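Long-range contacts in demethyldecarbamoylnovobiocin O-methyltransferase (Streptomyces caeruleus, PDB 2WK1), which transfers a methyl group from S-adenosyl-L-methionine to the 4-hydroxyl of the noviose sugar in the penultimate step of novobiocin biosynthesis: residues Phe198-Pro203 and Asp225-Leu230; Gly146-Val150 and Ala162-Arg166; Ser36-Asp40 and Gly126-His131. All coordinates share one frame; numbering follows the deposited sequence.

Interaction 1 (Phe198-Pro203 and Asp225-Leu230); sequences FKDTLP and DTLTNL. With SAH (S-adenosyl-L-homocysteine), chain B.
The carbonyl oxygen of Asp-225, which has the CD1 methyl of Leu-202 beside it, is gripped twice by Asn-229: by its backbone N, as the helix requires, and by its side-chain ND2 at 2.8 Å. The second bond is bent, with an N-H...O angle of 148°, and the donor lies somewhat off the carbonyl plane. Folding back along its own helix in this way fixes the amide and presents OD1 to the turn across from it, 3.4 Å from CA of Pro-203 and close to CG of the same ring. The contact illustrates how a buried leucine can join two short segments that share no direct hydrogen bond. CB of Leu-202 meets CB of Asn-229 at 3.8 Å, while its CD1 reaches over CA and OG1 of Thr-226 and ends 4.1 Å from CD1 of Leu-230, the two leucines crossing at about a right angle. In the Rossmann-like fold of the class I methyltransferases, this places helix 198-201, which follows edge strand 191-195, against helix 220-230, which leads from strand 210-215 towards strand 238-242. Thr-226 OG1 also bonds to Ser-222 O within its helix. At the cofactor end, Phe-198 serves S-adenosyl-L-homocysteine twice. Its backbone N donates to adenine N1 at 3.0 Å, and its ring lies under the base with N1 3.4 Å above the ring plane, over the centre. A first torsion that sets CG opposite the carbonyl carbon (chi1 -61°) swings the phenyl group into this position. At the solvent-facing side, the CB of Lys-199 passes 3.7 Å from OD2 of Asp-225, and the rest of the lysine chain runs away from the helix in extended form.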
loop_
_atom_site.group_PDB
_atom_site.type_symbol
_atom_site.label_atom_id
_atom_site.label_comp_id
_atom_site.label_asym_id
_atom_site.label_seq_id
_atom_site.Cartn_x
_atom_site.Cartn_y
_atom_site.Cartn_z
ATOM N N PHE A 198 2.266 -11.461 28.405
ATOM C CA PHE A 198 3.233 -10.474 28.908
ATOM C C PHE A 198 3.782 -10.826 30.291
ATOM O O PHE A 198 4.954 -10.612 30.556
ATOM C CB PHE A 198 2.637 -9.052 28.982
ATOM C CG PHE A 198 2.178 -8.504 27.663
ATOM C CD1 PHE A 198 2.786 -8.880 26.466
ATOM C CD2 PHE A 198 1.138 -7.584 27.625
ATOM C CE1 PHE A 198 2.304 -8.390 25.281
ATOM C CE2 PHE A 198 0.680 -7.089 26.425
ATOM C CZ PHE A 198 1.252 -7.506 25.264
ATOM N N LYS A 199 2.956 -11.415 31.150
ATOM C CA LYS A 199 3.445 -11.743 32.505
ATOM C C LYS A 199 4.549 -12.786 32.447
ATOM O O LYS A 199 5.350 -12.888 33.388
ATOM C CB LYS A 199 2.308 -12.213 33.412
ATOM C CG LYS A 199 1.662 -13.501 32.968
ATOM C CD LYS A 199 0.555 -13.991 33.900
ATOM C CE LYS A 199 -0.031 -15.287 33.365
ATOM N NZ LYS A 199 -1.323 -15.625 34.033
ATOM N N ASP A 200 4.574 -13.580 31.384
ATOM C CA ASP A 200 5.576 -14.631 31.195
ATOM C C ASP A 200 6.773 -14.152 30.396
ATOM O O ASP A 200 7.885 -14.614 30.606
ATOM C CB ASP A 200 4.988 -15.807 30.404
ATOM C CG ASP A 200 3.902 -16.553 31.151
ATOM O OD1 ASP A 200 3.982 -16.602 32.397
ATOM O OD2 ASP A 200 3.001 -17.116 30.472
ATOM N N THR A 201 6.559 -13.256 29.438
ATOM C CA THR A 201 7.618 -12.873 28.502
ATOM C C THR A 201 8.394 -11.612 28.887
ATOM O O THR A 201 9.574 -11.498 28.569
ATOM C CB THR A 201 7.056 -12.659 27.099
ATOM O OG1 THR A 201 6.148 -11.551 27.129
ATOM C CG2 THR A 201 6.350 -13.910 26.575
ATOM N N LEU A 202 7.729 -10.636 29.502
ATOM C CA LEU A 202 8.371 -9.331 29.700
ATOM C C LEU A 202 9.417 -9.269 30.821
ATOM O O LEU A 202 10.401 -8.564 30.675
ATOM C CB LEU A 202 7.329 -8.196 29.815
ATOM C CG LEU A 202 6.380 -8.040 28.611
ATOM C CD1 LEU A 202 5.527 -6.790 28.797
ATOM C CD2 LEU A 202 7.172 -8.009 27.288
ATOM N N PRO A 203 9.218 -10.014 31.921
ATOM C CA PRO A 203 10.243 -9.958 32.968
ATOM C C PRO A 203 11.634 -10.389 32.508
ATOM O O PRO A 203 12.620 -9.861 33.039
ATOM C CB PRO A 203 9.691 -10.913 34.034
ATOM C CG PRO A 203 8.232 -10.803 33.878
ATOM C CD PRO A 203 8.023 -10.728 32.389
ATOM N N ASP A 225 1.570 -4.821 33.628
ATOM C CA ASP A 225 2.729 -5.713 33.420
ATOM C C ASP A 225 3.725 -5.143 32.397
ATOM O O ASP A 225 4.943 -5.306 32.518
ATOM C CB ASP A 225 2.269 -7.098 33.001
ATOM C CG ASP A 225 1.556 -7.848 34.141
ATOM O OD1 ASP A 225 1.669 -7.428 35.320
ATOM O OD2 ASP A 225 0.876 -8.840 33.826
ATOM N N THR A 226 3.218 -4.401 31.425
ATOM C CA THR A 226 4.088 -3.758 30.473
ATOM C C THR A 226 4.889 -2.649 31.134
ATOM O O THR A 226 6.117 -2.572 30.991
ATOM C CB THR A 226 3.292 -3.205 29.289
ATOM O OG1 THR A 226 2.664 -4.285 28.567
ATOM C CG2 THR A 226 4.207 -2.462 28.358
ATOM N N LEU A 227 4.199 -1.747 31.836
ATOM C CA LEU A 227 4.919 -0.651 32.470
ATOM C C LEU A 227 5.939 -1.149 33.511
ATOM O O LEU A 227 7.071 -0.672 33.579
ATOM C CB LEU A 227 3.975 0.348 33.120
ATOM C CG LEU A 227 3.198 1.222 32.141
ATOM C CD1 LEU A 227 1.992 1.861 32.865
ATOM C CD2 LEU A 227 4.129 2.258 31.528
ATOM N N THR A 228 5.518 -2.073 34.361
ATOM C CA THR A 228 6.398 -2.485 35.444
ATOM C C THR A 228 7.695 -3.094 34.897
ATOM O O THR A 228 8.775 -2.847 35.425
ATOM C CB THR A 228 5.727 -3.442 36.430
ATOM O OG1 THR A 228 5.267 -4.600 35.790
ATOM C CG2 THR A 228 4.622 -2.794 37.139
ATOM N N ASN A 229 7.588 -3.879 33.843
ATOM C CA ASN A 229 8.756 -4.575 33.297
ATOM C C ASN A 229 9.555 -3.758 32.296
ATOM O O ASN A 229 10.762 -3.945 32.200
ATOM C CB ASN A 229 8.301 -5.879 32.656
ATOM C CG ASN A 229 7.900 -6.892 33.702
ATOM O OD1 ASN A 229 8.754 -7.352 34.481
ATOM N ND2 ASN A 229 6.620 -7.251 33.742
ATOM N N LEU A 230 8.892 -2.878 31.526
ATOM C CA LEU A 230 9.577 -2.187 30.444
ATOM C C LEU A 230 9.830 -0.710 30.647
ATOM O O LEU A 230 10.783 -0.182 30.066
ATOM C CB LEU A 230 8.873 -2.400 29.103
ATOM C CG LEU A 230 8.704 -3.856 28.630
ATOM C CD1 LEU A 230 8.076 -3.916 27.262
ATOM C CD2 LEU A 230 10.032 -4.630 28.630
HETATM N N SAH B . -1.413 -2.467 18.069
HETATM C CA SAH B . -2.365 -3.275 17.231
HETATM C CB SAH B . -3.648 -3.554 18.017
HETATM C CG SAH B . -3.439 -4.428 19.246
HETATM S SD SAH B . -4.927 -5.346 19.663
HETATM C C SAH B . -2.575 -2.625 15.892
HETATM O O SAH B . -3.588 -2.881 15.231
HETATM O OXT SAH B . -1.688 -1.920 15.430
HETATM C "C5'" SAH B . -4.505 -5.978 21.298
HETATM C "C4'" SAH B . -3.392 -7.048 21.248
HETATM O "O4'" SAH B . -2.889 -7.239 22.593
HETATM C "C3'" SAH B . -3.829 -8.413 20.714
HETATM O "O3'" SAH B . -3.013 -8.846 19.611
HETATM C "C2'" SAH B . -3.682 -9.328 21.949
HETATM O "O2'" SAH B . -3.314 -10.678 21.662
HETATM C "C1'" SAH B . -2.596 -8.629 22.774
HETATM N N9 SAH B . -2.615 -8.834 24.224
HETATM C C8 SAH B . -3.420 -8.173 25.095
HETATM N N7 SAH B . -3.101 -8.491 26.374
HETATM C C5 SAH B . -2.055 -9.352 26.308
HETATM C C6 SAH B . -1.213 -10.016 27.272
HETATM N N6 SAH B . -1.436 -9.862 28.566
HETATM N N1 SAH B . -0.216 -10.783 26.817
HETATM C C2 SAH B . 0.044 -10.911 25.503
HETATM N N3 SAH B . -0.682 -10.336 24.538
HETATM C C4 SAH B . -1.707 -9.542 24.912
HETATM O O HOH W 1 11.974 -6.853 32.115
#

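Interaction 2 (Gly146-Val150 and Ala162-Arg166); sequences GIPDV and ALHRR. With SAH (S-adenosyl-L-homocysteine), chain B; SO4 (sulfate ion), chain C.
An irregular, largely extended strip, Gly-146 to Val-150, passes the 3-10 turn formed by residues 163-166 with no direct hydrogen bond between them, the CA atoms of Ile-147 and His-164 coming within 4.9 Å. Ile-147 points its CD1 methyl at CB of Leu-163, 3.6 Å away, and its carbonyl oxygen lies against CB of His-164. The imidazole is the hub of the contact. With CG between the backbone N and the carbonyl carbon (chi1 59°), the ring is turned to the 146-150 strip, where Asp-149 lies over one face. There the carboxylate is stacked almost flat, its plane only 6° from that of the imidazole, with CG of Asp-149 3.7 Å above the centre of the His-164 ring, and CB of Asp-149 adds a CH-pi contact. The opposite face meets Ala-162 O nearer its rim. A water 2.8 Å from ND1 of His-164 also donates to Pro-148 O and accepts from Val-150 N. At the ring edge, NE2 of His-164 donates to sulfate O3 at 2.9 Å. The same sulfate oxygen takes a nearly straight bond from NE of Arg-165 (171°), and NH2 of that arginine binds O1. Two nearby anions would be expected to raise the basicity of the imidazole, although the sulfate probably comes from the crystallisation liquor. On the side of Pro-148 that faces the ligand, CD lies 3.6 Å from adenine N7 of S-adenosyl-L-homocysteine. This loop follows strand 138-142; Asp-142 at the strand's end and Gly-146 in the loop bind S-adenosyl-L-methionine, in the cofactor pocket of a class I methyltransferase.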
loop_
_atom_site.group_PDB
_atom_site.type_symbol
_atom_site.label_atom_id
_atom_site.label_comp_id
_atom_site.label_asym_id
_atom_site.label_seq_id
_atom_site.Cartn_x
_atom_site.Cartn_y
_atom_site.Cartn_z
ATOM N N GLY A 146 -4.635 -13.649 21.103
ATOM C CA GLY A 146 -5.622 -12.714 21.592
ATOM C C GLY A 146 -5.465 -12.337 23.064
ATOM O O GLY A 146 -4.476 -12.608 23.732
ATOM N N ILE A 147 -6.475 -11.643 23.556
ATOM C CA ILE A 147 -6.496 -11.140 24.915
ATOM C C ILE A 147 -6.698 -12.307 25.910
ATOM O O ILE A 147 -7.483 -13.200 25.639
ATOM C CB ILE A 147 -7.636 -10.103 25.021
ATOM C CG1 ILE A 147 -7.316 -8.867 24.143
ATOM C CG2 ILE A 147 -7.899 -9.694 26.472
ATOM C CD1 ILE A 147 -8.438 -7.810 24.128
ATOM N N PRO A 148 -5.980 -12.305 27.043
ATOM C CA PRO A 148 -6.172 -13.396 28.012
ATOM C C PRO A 148 -7.533 -13.319 28.664
ATOM O O PRO A 148 -8.087 -12.228 28.798
ATOM C CB PRO A 148 -5.078 -13.142 29.060
ATOM C CG PRO A 148 -4.814 -11.636 28.970
ATOM C CD PRO A 148 -4.952 -11.335 27.498
ATOM N N ASP A 149 -8.064 -14.478 29.027
ATOM C CA ASP A 149 -9.237 -14.552 29.866
ATOM C C ASP A 149 -8.775 -14.377 31.309
ATOM O O ASP A 149 -8.146 -15.276 31.862
ATOM C CB ASP A 149 -9.905 -15.914 29.668
ATOM C CG ASP A 149 -11.163 -16.092 30.496
ATOM O OD1 ASP A 149 -11.436 -15.271 31.385
ATOM O OD2 ASP A 149 -11.882 -17.077 30.235
ATOM N N VAL A 150 -9.043 -13.208 31.892
ATOM C CA VAL A 150 -8.462 -12.854 33.190
ATOM C C VAL A 150 -9.037 -13.660 34.353
ATOM O O VAL A 150 -8.408 -13.727 35.410
ATOM C CB VAL A 150 -8.540 -11.321 33.486
ATOM C CG1 VAL A 150 -7.792 -10.534 32.415
ATOM C CG2 VAL A 150 -9.961 -10.821 33.629
ATOM N N ALA A 162 -14.616 -8.417 29.734
ATOM C CA ALA A 162 -14.633 -9.734 29.069
ATOM C C ALA A 162 -14.103 -9.653 27.638
ATOM O O ALA A 162 -14.684 -10.223 26.707
ATOM C CB ALA A 162 -16.040 -10.377 29.099
ATOM N N LEU A 163 -12.963 -8.978 27.470
ATOM C CA LEU A 163 -12.454 -8.677 26.132
ATOM C C LEU A 163 -11.934 -9.912 25.417
ATOM O O LEU A 163 -11.787 -9.883 24.189
ATOM C CB LEU A 163 -11.362 -7.584 26.160
ATOM C CG LEU A 163 -11.809 -6.172 26.560
ATOM C CD1 LEU A 163 -10.672 -5.183 26.360
ATOM C CD2 LEU A 163 -13.071 -5.682 25.794
ATOM N N HIS A 164 -11.621 -10.983 26.146
ATOM C CA HIS A 164 -11.253 -12.242 25.502
ATOM C C HIS A 164 -12.358 -12.755 24.587
ATOM O O HIS A 164 -12.096 -13.541 23.688
ATOM C CB HIS A 164 -10.909 -13.295 26.553
ATOM C CG HIS A 164 -12.034 -13.560 27.491
ATOM N ND1 HIS A 164 -12.316 -12.730 28.558
ATOM C CD2 HIS A 164 -13.005 -14.505 27.469
ATOM C CE1 HIS A 164 -13.394 -13.186 29.179
ATOM N NE2 HIS A 164 -13.841 -14.240 28.520
ATOM N N ARG A 165 -13.598 -12.329 24.820
ATOM C CA ARG A 165 -14.680 -12.737 23.921
ATOM C C ARG A 165 -14.493 -12.185 22.517
ATOM O O ARG A 165 -15.057 -12.734 21.565
ATOM C CB ARG A 165 -16.061 -12.325 24.474
ATOM C CG ARG A 165 -16.439 -13.121 25.706
ATOM C CD ARG A 165 -17.766 -12.692 26.221
ATOM N NE ARG A 165 -18.205 -13.490 27.356
ATOM C CZ ARG A 165 -19.447 -13.456 27.823
ATOM N NH1 ARG A 165 -20.330 -12.631 27.287
ATOM N NH2 ARG A 165 -19.804 -14.233 28.819
ATOM N N ARG A 166 -13.655 -11.164 22.347
ATOM C CA ARG A 166 -13.376 -10.552 21.030
ATOM C C ARG A 166 -12.232 -11.270 20.289
ATOM O O ARG A 166 -11.804 -10.844 19.214
ATOM C CB ARG A 166 -12.990 -9.088 21.225
ATOM C CG ARG A 166 -14.135 -8.256 21.790
ATOM C CD ARG A 166 -13.763 -6.808 21.934
ATOM N NE ARG A 166 -14.858 -5.991 22.463
ATOM C CZ ARG A 166 -14.890 -4.661 22.438
ATOM N NH1 ARG A 166 -13.879 -3.970 21.927
ATOM N NH2 ARG A 166 -15.932 -4.018 22.961
HETATM N N SAH B . -1.413 -2.467 18.069
HETATM C CA SAH B . -2.365 -3.275 17.231
HETATM C CB SAH B . -3.648 -3.554 18.017
HETATM C CG SAH B . -3.439 -4.428 19.246
HETATM S SD SAH B . -4.927 -5.346 19.663
HETATM C C SAH B . -2.575 -2.625 15.892
HETATM O O SAH B . -3.588 -2.881 15.231
HETATM O OXT SAH B . -1.688 -1.920 15.430
HETATM C "C5'" SAH B . -4.505 -5.978 21.298
HETATM C "C4'" SAH B . -3.392 -7.048 21.248
HETATM O "O4'" SAH B . -2.889 -7.239 22.593
HETATM C "C3'" SAH B . -3.829 -8.413 20.714
HETATM O "O3'" SAH B . -3.013 -8.846 19.611
HETATM C "C2'" SAH B . -3.682 -9.328 21.949
HETATM O "O2'" SAH B . -3.314 -10.678 21.662
HETATM C "C1'" SAH B . -2.596 -8.629 22.774
HETATM N N9 SAH B . -2.615 -8.834 24.224
HETATM C C8 SAH B . -3.420 -8.173 25.095
HETATM N N7 SAH B . -3.101 -8.491 26.374
HETATM C C5 SAH B . -2.055 -9.352 26.308
HETATM C C6 SAH B . -1.213 -10.016 27.272
HETATM N N6 SAH B . -1.436 -9.862 28.566
HETATM N N1 SAH B . -0.216 -10.783 26.817
HETATM C C2 SAH B . 0.044 -10.911 25.503
HETATM N N3 SAH B . -0.682 -10.336 24.538
HETATM C C4 SAH B . -1.707 -9.542 24.912
HETATM S S SO4 C . -16.768 -16.196 29.732
HETATM O O1 SO4 C . -18.234 -16.313 29.857
HETATM O O2 SO4 C . -16.243 -15.562 30.942
HETATM O O3 SO4 C . -16.510 -15.374 28.548
HETATM O O4 SO4 C . -16.184 -17.537 29.554
HETATM O O HOH W 2 -10.392 -11.178 29.928
#

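Interaction 3 (Ser36-Asp40 and Gly126-His131); sequences SLYLD and GILRAH
Apolar contacts carry most of the meeting between Leu-39 and segment 126-131. Both methyls of Leu-39 touch the partner helix: CD1 lies on CB of Ala-130 at 3.8 Å, and CD2 on CA of Ile-127 at the same distance. CG1 of Ile-127 completes this cluster, 3.9 Å from CD2 of Leu-39, the two side chains crossing at about a right angle. Beyond the helix end, the imidazole of His-131 comes near Leu-39 CD1 as well. A second kind of contact is aromatic. Tyr-38, with CG opposite its backbone N (chi1 170°), extends its ring across to the partner helix and offers an edge rather than a face. CE2 meets the carbonyl oxygen of Gly-126 at 3.5 Å, close to the ring plane, and CD2 meets CB of Ala-130 along the same edge. That oxygen is already held by the helix bond from Ala-130 N, so the C-H of CE2 approaches an acceptor already used by its helix. With no side chain on Gly-126, the Tyr-38 OH lies 3.9 Å from its CA. Polar bonds run outward to a third helix, 87-103, rather than across: Asp-40 makes a salt bridge with Arg-95, Ser-36 OG bonds to the same guanidinium, and NE2 of His-131 bonds to Glu-99. Over the segments 36-40 and 126-130 the axes run almost antiparallel, at 170° and 9.9 Å apart, packed through Leu-39 and Tyr-38 of one against Gly-126, Ile-127 and Ala-130 of the other. Leu-37 and Tyr-38 also pack against the second subunit, on its Tyr-38 and Leu-37 respectively. Helix 35-47 thus lies on helix 119-130, which connects the central sheet strands 109-113 and 138-142, with helix 87-103 beside both.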
loop_
_atom_site.group_PDB
_atom_site.type_symbol
_atom_site.label_atom_id
_atom_site.label_comp_id
_atom_site.label_asym_id
_atom_site.label_seq_id
_atom_site.Cartn_x
_atom_site.Cartn_y
_atom_site.Cartn_z
ATOM N N SER A 36 10.520 9.939 2.701
ATOM C CA SER A 36 9.301 10.553 3.095
ATOM C C SER A 36 8.109 10.100 2.251
ATOM O O SER A 36 7.058 9.836 2.811
ATOM C CB SER A 36 9.412 12.056 3.187
ATOM O OG SER A 36 8.216 12.562 3.701
ATOM N N LEU A 37 8.289 9.933 0.939
ATOM C CA LEU A 37 7.230 9.374 0.104
ATOM C C LEU A 37 6.890 7.962 0.562
ATOM O O LEU A 37 5.720 7.576 0.615
ATOM C CB LEU A 37 7.640 9.354 -1.364
ATOM C CG LEU A 37 7.802 10.716 -2.044
ATOM C CD1 LEU A 37 8.472 10.533 -3.391
ATOM C CD2 LEU A 37 6.483 11.406 -2.192
ATOM N N TYR A 38 7.925 7.188 0.857
ATOM C CA TYR A 38 7.738 5.817 1.309
ATOM C C TYR A 38 6.922 5.753 2.590
ATOM O O TYR A 38 5.992 4.956 2.682
ATOM C CB TYR A 38 9.095 5.186 1.507
ATOM C CG TYR A 38 9.136 3.843 2.196
ATOM C CD1 TYR A 38 8.557 2.722 1.637
ATOM C CD2 TYR A 38 9.835 3.696 3.389
ATOM C CE1 TYR A 38 8.680 1.482 2.246
ATOM C CE2 TYR A 38 9.965 2.461 4.001
ATOM C CZ TYR A 38 9.370 1.361 3.441
ATOM O OH TYR A 38 9.535 0.165 4.086
ATOM N N LEU A 39 7.304 6.524 3.607
ATOM C CA LEU A 39 6.607 6.428 4.892
ATOM C C LEU A 39 5.202 6.965 4.809
ATOM O O LEU A 39 4.296 6.419 5.432
ATOM C CB LEU A 39 7.388 7.107 6.009
ATOM C CG LEU A 39 8.695 6.412 6.340
ATOM C CD1 LEU A 39 9.503 7.228 7.353
ATOM C CD2 LEU A 39 8.493 4.965 6.796
ATOM N N ASP A 40 5.003 8.013 4.008
ATOM C CA ASP A 40 3.656 8.507 3.788
ATOM C C ASP A 40 2.753 7.403 3.211
ATOM O O ASP A 40 1.601 7.182 3.634
ATOM C CB ASP A 40 3.663 9.708 2.833
ATOM C CG ASP A 40 4.213 10.988 3.436
ATOM O OD1 ASP A 40 4.431 11.088 4.656
ATOM O OD2 ASP A 40 4.413 11.948 2.636
ATOM N N GLY A 126 9.756 -0.152 9.123
ATOM C CA GLY A 126 9.870 0.667 7.918
ATOM C C GLY A 126 10.531 2.007 8.144
ATOM O O GLY A 126 11.270 2.462 7.290
ATOM N N ILE A 127 10.275 2.643 9.283
ATOM C CA ILE A 127 10.905 3.923 9.582
ATOM C C ILE A 127 12.411 3.702 9.724
ATOM O O ILE A 127 13.213 4.479 9.209
ATOM C CB ILE A 127 10.309 4.556 10.838
ATOM C CG1 ILE A 127 8.818 4.873 10.673
ATOM C CG2 ILE A 127 11.085 5.821 11.179
ATOM C CD1 ILE A 127 8.085 5.009 12.013
ATOM N N LEU A 128 12.802 2.631 10.415
ATOM C CA LEU A 128 14.224 2.320 10.526
ATOM C C LEU A 128 14.830 2.134 9.123
ATOM O O LEU A 128 15.910 2.636 8.824
ATOM C CB LEU A 128 14.478 1.085 11.375
ATOM C CG LEU A 128 14.061 1.183 12.848
ATOM C CD1 LEU A 128 14.380 -0.123 13.574
ATOM C CD2 LEU A 128 14.699 2.369 13.589
ATOM N N ARG A 129 14.145 1.402 8.262
ATOM C CA ARG A 129 14.631 1.156 6.902
ATOM C C ARG A 129 14.768 2.452 6.110
ATOM O O ARG A 129 15.772 2.663 5.409
ATOM C CB ARG A 129 13.698 0.168 6.194
ATOM C CG ARG A 129 14.108 -0.232 4.779
ATOM C CD ARG A 129 14.836 -1.520 4.755
ATOM N NE ARG A 129 15.140 -1.943 3.393
ATOM C CZ ARG A 129 16.149 -1.481 2.656
ATOM N NH1 ARG A 129 16.955 -0.537 3.111
ATOM N NH2 ARG A 129 16.334 -1.958 1.426
ATOM N N ALA A 130 13.773 3.336 6.247
ATOM C CA ALA A 130 13.763 4.590 5.508
ATOM C C ALA A 130 14.957 5.441 5.860
ATOM O O ALA A 130 15.435 6.207 5.015
ATOM C CB ALA A 130 12.483 5.369 5.800
ATOM N N HIS A 131 15.429 5.332 7.102
ATOM C CA HIS A 131 16.540 6.142 7.578
ATOM C C HIS A 131 17.847 5.374 7.629
ATOM O O HIS A 131 18.820 5.862 8.196
ATOM C CB HIS A 131 16.173 6.742 8.936
ATOM C CG HIS A 131 15.074 7.752 8.852
ATOM N ND1 HIS A 131 15.299 9.069 8.492
ATOM C CD2 HIS A 131 13.751 7.646 9.089
ATOM C CE1 HIS A 131 14.147 9.720 8.499
ATOM N NE2 HIS A 131 13.187 8.875 8.847
#

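How the interactions relate
From the N terminus, interaction 3 comes first: helix 35-47 closes on helix 119-130 across 85 intervening residues, which include helix 87-103 and strand 109-113. Interaction 2 follows, closing a loop of 11 residues around helix 156-161 beyond strand 138-142. Interaction 1 then joins helix 198-201 to helix 220-230 over 21 residues that contain strand 210-215. The three lie in series, neither nested nor crossing. Interactions 1 and 2 both touch S-adenosyl-L-homocysteine, with nearest atoms about 7 Å apart, whereas interaction 3 lies on the opposite side of the chain's centre from both, where helix 35-47 meets the second subunit.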